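Local coordinates for protein peptidase S8 and S53, subtilisin, kexin, sedolisin (Mycobacterium smegmatis, PDB 4KG7) that probably acts as a subtilisin-like serine endopeptidase, a mycosin protease of the ESX-3 type VII secretion system, at residues T106-L111 and A321-S326; S122-E127 and A329-S334. All coordinates share one frame; numbering follows the deposited sequence.

Both contacts are buried and largely apolar, with no hydrogen bond between their paired segments, and both use helix 318-335. The centre of interaction 1 lies about 7 Å from the centre of the chain and joins this helix to helix 104-113; these two helices carry the predicted catalytic serine and histidine near their starts. The centre of interaction 2 lies further out, about 15 Å from that of the chain, where the loop after helix 104-113 meets a later part of the same long helix. The two adjoin: L111 O and V124 N, 2.9 Å apart, probably form a hydrogen bond, and V124 packs on Y324. Each packs a backbone carbonyl on a methyl, but interaction 1 includes an aromatic ring, whereas interaction 2 uses aliphatic side chains alone.

Interaction 1 of 2, residues T106-L111 and A321-S326; sequences TSVAGL and AAAYVS
A323 fills the centre of the contact, its methyl pointing at helix 104-113. A323 CB lies 3.8 Å from V108 O and 3.9 Å from V108 CG1, while L111 CB approaches the same methyl at 4.0 Å. CG1 of V108 stands opposite the backbone N (chi1 162°), and this branch does the touching. Next along the helix, Y324 starts to one side, but its ring reaches L111. Both leucine methyls come from the same side of the ring: CD1 sits 4.2 Å above the face, displaced toward the rim, and CD2 lies by CZ and OH, 3.7 Å from Y324 OH. V325 and S326 turn to the central sheet, where S326 OG is hydrogen-bonded to N177 OD1. The segment axes approach to 8.6 Å and cross at -34°, a spacing consistent with an alanine at the point of closest backbone approach. In the subtilisin fold these helices carry the histidine and serine of the charge relay, here predicted as H104 and S319, and the V108 side chain also lies near D73 and H104. The direct contact is thus close packing of buried, mostly hydrocarbon groups, with no hydrogen bond to set its direction.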
loop_
_atom_site.group_PDB
_atom_site.type_symbol
_atom_site.label_atom_id
_atom_site.label_comp_id
_atom_site.label_asym_id
_atom_site.label_seq_id
_atom_site.Cartn_x
_atom_site.Cartn_y
_atom_site.Cartn_z
ATOM N N THR A 106 -2.106 -6.310 -9.185
ATOM C CA THR A 106 -2.120 -5.730 -10.519
ATOM C C THR A 106 -2.735 -4.342 -10.542
ATOM O O THR A 106 -2.219 -3.425 -11.191
ATOM C CB THR A 106 -2.757 -6.691 -11.546
ATOM O OG1 THR A 106 -2.110 -7.971 -11.498
ATOM C CG2 THR A 106 -2.636 -6.127 -12.959
ATOM N N SER A 107 -3.855 -4.183 -9.847
ATOM C CA SER A 107 -4.524 -2.873 -9.752
ATOM C C SER A 107 -3.616 -1.877 -9.056
ATOM O O SER A 107 -3.452 -0.730 -9.480
ATOM C CB SER A 107 -5.833 -2.998 -8.977
ATOM O OG SER A 107 -6.801 -3.820 -9.614
ATOM N N VAL A 108 -2.962 -2.333 -8.011
ATOM C CA VAL A 108 -2.034 -1.473 -7.261
ATOM C C VAL A 108 -0.841 -1.061 -8.145
ATOM O O VAL A 108 -0.508 0.113 -8.268
ATOM C CB VAL A 108 -1.594 -2.211 -5.982
ATOM C CG1 VAL A 108 -0.336 -1.611 -5.382
ATOM C CG2 VAL A 108 -2.714 -2.242 -4.944
ATOM N N ALA A 109 -0.223 -2.035 -8.797
ATOM C CA ALA A 109 0.907 -1.782 -9.690
ATOM C C ALA A 109 0.512 -0.791 -10.792
ATOM O O ALA A 109 1.267 0.113 -11.162
ATOM C CB ALA A 109 1.388 -3.102 -10.285
ATOM N N GLY A 110 -0.687 -0.961 -11.341
ATOM C CA GLY A 110 -1.147 -0.088 -12.392
ATOM C C GLY A 110 -1.238 1.363 -11.970
ATOM O O GLY A 110 -0.856 2.278 -12.705
ATOM N N LEU A 111 -1.734 1.606 -10.759
ATOM C CA LEU A 111 -1.836 2.974 -10.273
ATOM C C LEU A 111 -0.463 3.607 -10.110
ATOM O O LEU A 111 -0.293 4.802 -10.321
ATOM C CB LEU A 111 -2.611 3.049 -8.960
ATOM C CG LEU A 111 -4.106 2.766 -9.056
ATOM C CD1 LEU A 111 -4.671 2.824 -7.641
ATOM C CD2 LEU A 111 -4.818 3.744 -9.959
ATOM N N ALA A 321 -5.249 4.113 -2.330
ATOM C CA ALA A 321 -4.722 5.375 -1.821
ATOM C C ALA A 321 -3.213 5.227 -1.608
ATOM O O ALA A 321 -2.418 6.087 -1.995
ATOM C CB ALA A 321 -5.425 5.733 -0.512
ATOM N N ALA A 322 -2.809 4.150 -0.936
ATOM C CA ALA A 322 -1.370 3.900 -0.717
ATOM C C ALA A 322 -0.613 3.848 -2.033
ATOM O O ALA A 322 0.461 4.422 -2.173
ATOM C CB ALA A 322 -1.168 2.604 0.059
ATOM N N ALA A 323 -1.204 3.164 -3.014
ATOM C CA ALA A 323 -0.553 3.034 -4.305
ATOM C C ALA A 323 -0.291 4.394 -4.921
ATOM O O ALA A 323 0.799 4.672 -5.415
ATOM C CB ALA A 323 -1.394 2.184 -5.227
ATOM N N TYR A 324 -1.286 5.263 -4.877
ATOM C CA TYR A 324 -1.087 6.635 -5.379
ATOM C C TYR A 324 0.072 7.309 -4.669
ATOM O O TYR A 324 0.890 7.957 -5.324
ATOM C CB TYR A 324 -2.366 7.454 -5.194
ATOM C CG TYR A 324 -3.407 7.270 -6.272
ATOM C CD1 TYR A 324 -3.097 7.539 -7.614
ATOM C CD2 TYR A 324 -4.745 6.981 -5.960
ATOM C CE1 TYR A 324 -4.029 7.417 -8.614
ATOM C CE2 TYR A 324 -5.685 6.857 -6.959
ATOM C CZ TYR A 324 -5.342 7.112 -8.280
ATOM O OH TYR A 324 -6.292 7.036 -9.270
ATOM N N VAL A 325 0.128 7.223 -3.343
ATOM C CA VAL A 325 1.197 7.843 -2.621
ATOM C C VAL A 325 2.567 7.275 -2.975
ATOM O O VAL A 325 3.526 8.028 -3.102
ATOM C CB VAL A 325 0.947 7.827 -1.104
ATOM C CG1 VAL A 325 2.162 8.362 -0.325
ATOM C CG2 VAL A 325 -0.276 8.666 -0.781
ATOM N N SER A 326 2.673 5.963 -3.115
ATOM C CA SER A 326 3.920 5.363 -3.609
ATOM C C SER A 326 4.343 5.921 -4.965
ATOM O O SER A 326 5.530 6.170 -5.218
ATOM C CB SER A 326 3.794 3.862 -3.659
ATOM O OG SER A 326 3.781 3.355 -2.340
#

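Interaction 2 of 2, residues S122-E127 and A329-S334; sequences SGVAPE and AALVRS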
loop_
_atom_site.group_PDB
_atom_site.type_symbol
_atom_site.label_atom_id
_atom_site.label_comp_id
_atom_site.label_asym_id
_atom_site.label_seq_id
_atom_site.Cartn_x
_atom_site.Cartn_y
_atom_site.Cartn_z
ATOM N N SER A 122 -3.322 6.484 -16.866
ATOM C CA SER A 122 -1.881 6.360 -16.693
ATOM C C SER A 122 -1.564 6.086 -15.237
ATOM O O SER A 122 -2.254 6.582 -14.340
ATOM C CB SER A 122 -1.148 7.641 -17.082
ATOM O OG SER A 122 0.254 7.512 -16.923
ATOM N N GLY A 123 -0.480 5.352 -15.015
ATOM C CA GLY A 123 0.125 5.327 -13.699
ATOM C C GLY A 123 0.658 6.686 -13.295
ATOM O O GLY A 123 0.883 7.566 -14.145
ATOM N N VAL A 124 0.878 6.876 -11.996
ATOM C CA VAL A 124 1.462 8.125 -11.489
ATOM C C VAL A 124 2.887 8.337 -12.021
ATOM O O VAL A 124 3.306 9.460 -12.342
ATOM C CB VAL A 124 1.482 8.129 -9.942
ATOM C CG1 VAL A 124 2.196 9.358 -9.394
ATOM C CG2 VAL A 124 0.072 8.060 -9.400
ATOM N N ALA A 125 3.645 7.249 -12.017
ATOM C CA ALA A 125 5.075 7.269 -12.292
ATOM C C ALA A 125 5.404 6.237 -13.378
ATOM O O ALA A 125 6.090 5.241 -13.119
ATOM C CB ALA A 125 5.836 6.950 -10.995
ATOM N N PRO A 126 4.988 6.493 -14.632
ATOM C CA PRO A 126 5.082 5.444 -15.645
ATOM C C PRO A 126 6.521 5.128 -16.057
ATOM O O PRO A 126 6.765 4.093 -16.673
ATOM C CB PRO A 126 4.271 6.003 -16.819
ATOM C CG PRO A 126 4.093 7.438 -16.541
ATOM C CD PRO A 126 4.287 7.694 -15.099
ATOM N N GLU A 127 7.471 6.004 -15.730
ATOM C CA GLU A 127 8.869 5.718 -16.048
ATOM C C GLU A 127 9.594 4.995 -14.901
ATOM O O GLU A 127 10.766 4.616 -15.045
ATOM C CB GLU A 127 9.607 6.991 -16.466
ATOM C CG GLU A 127 9.112 7.514 -17.810
ATOM C CD GLU A 127 9.874 8.725 -18.285
ATOM O OE1 GLU A 127 10.989 8.949 -17.805
ATOM O OE2 GLU A 127 9.372 9.446 -19.161
ATOM N N ALA A 329 5.652 9.397 -4.351
ATOM C CA ALA A 329 6.984 9.270 -3.773
ATOM C C ALA A 329 8.030 8.991 -4.850
ATOM O O ALA A 329 9.099 9.566 -4.825
ATOM C CB ALA A 329 7.034 8.199 -2.684
ATOM N N ALA A 330 7.722 8.120 -5.811
ATOM C CA ALA A 330 8.653 7.839 -6.908
ATOM C C ALA A 330 8.894 9.109 -7.732
ATOM O O ALA A 330 10.033 9.362 -8.146
ATOM C CB ALA A 330 8.144 6.707 -7.812
ATOM N N LEU A 331 7.845 9.894 -7.991
ATOM C CA LEU A 331 8.046 11.170 -8.705
ATOM C C LEU A 331 9.041 12.046 -7.947
ATOM O O LEU A 331 9.960 12.648 -8.530
ATOM C CB LEU A 331 6.733 11.925 -8.888
ATOM C CG LEU A 331 5.697 11.257 -9.785
ATOM C CD1 LEU A 331 4.538 12.231 -10.049
ATOM C CD2 LEU A 331 6.267 10.683 -11.076
ATOM N N VAL A 332 8.823 12.162 -6.648
ATOM C CA VAL A 332 9.622 13.058 -5.803
ATOM C C VAL A 332 11.071 12.569 -5.751
ATOM O O VAL A 332 11.997 13.361 -5.854
ATOM C CB VAL A 332 9.007 13.191 -4.389
ATOM C CG1 VAL A 332 9.969 13.875 -3.429
ATOM C CG2 VAL A 332 7.699 13.975 -4.469
ATOM N N ARG A 333 11.274 11.259 -5.575
ATOM C CA ARG A 333 12.648 10.745 -5.516
ATOM C C ARG A 333 13.383 10.852 -6.832
ATOM O O ARG A 333 14.610 11.013 -6.823
ATOM C CB ARG A 333 12.691 9.307 -5.001
ATOM C CG ARG A 333 12.021 9.113 -3.658
ATOM C CD ARG A 333 12.663 7.980 -2.896
ATOM N NE ARG A 333 13.880 8.428 -2.231
ATOM C CZ ARG A 333 14.516 7.720 -1.302
ATOM N NH1 ARG A 333 14.136 6.486 -1.021
ATOM N NH2 ARG A 333 15.568 8.225 -0.695
ATOM N N SER A 334 12.673 10.798 -7.957
ATOM C CA SER A 334 13.300 10.994 -9.250
ATOM C C SER A 334 13.731 12.446 -9.432
ATOM O O SER A 334 14.826 12.706 -9.908
ATOM C CB SER A 334 12.351 10.586 -10.375
ATOM O OG SER A 334 12.911 10.786 -11.654
#
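The carbonyl oxygen of V124 accepts a hydrogen bond from W59 NE1 and is also packed by the side chain of L331. L331 CD2 comes within 3.4 Å of V124 O, so a methyl helps bury an acceptor that already takes a hydrogen bond from the indole of helix 55-59. L331 leaves its helix somewhat to the side, with CG opposite its own carbonyl carbon (chi1 -65°), and the fork at its end then reaches two neighbouring loop residues. One branch, CD1, lies 3.8 Å from V124 CG1; the other, CD2, lies 3.8 Å from A125 CB. The valine presents CG1 because that branch stands across from the backbone N (chi1 175°), and its side chain also packs on V328, about one turn back from L331 along helix 318-335.

In this subtilisin fold the loop connects helix 104-113, which starts with the predicted charge-relay histidine, to strand 129-134 of the central parallel sheet, and here it passes against the later turns of the helix that carries the predicted serine. The loop backbone is tied back to the helix before it by hydrogen bonding of A125 with I112. A125 turns its methyl to the long helix and, besides L331, meets A330, with the two CB atoms 3.9 Å apart. Two residues before the valine, S122 OG donates to a lone pair of G123 O over 2.8 Å, lying in the plane of that carbonyl and making an angle of 128° with its C=O bond. On the helix, L331 O is hydrogen-bonded to S62 OG.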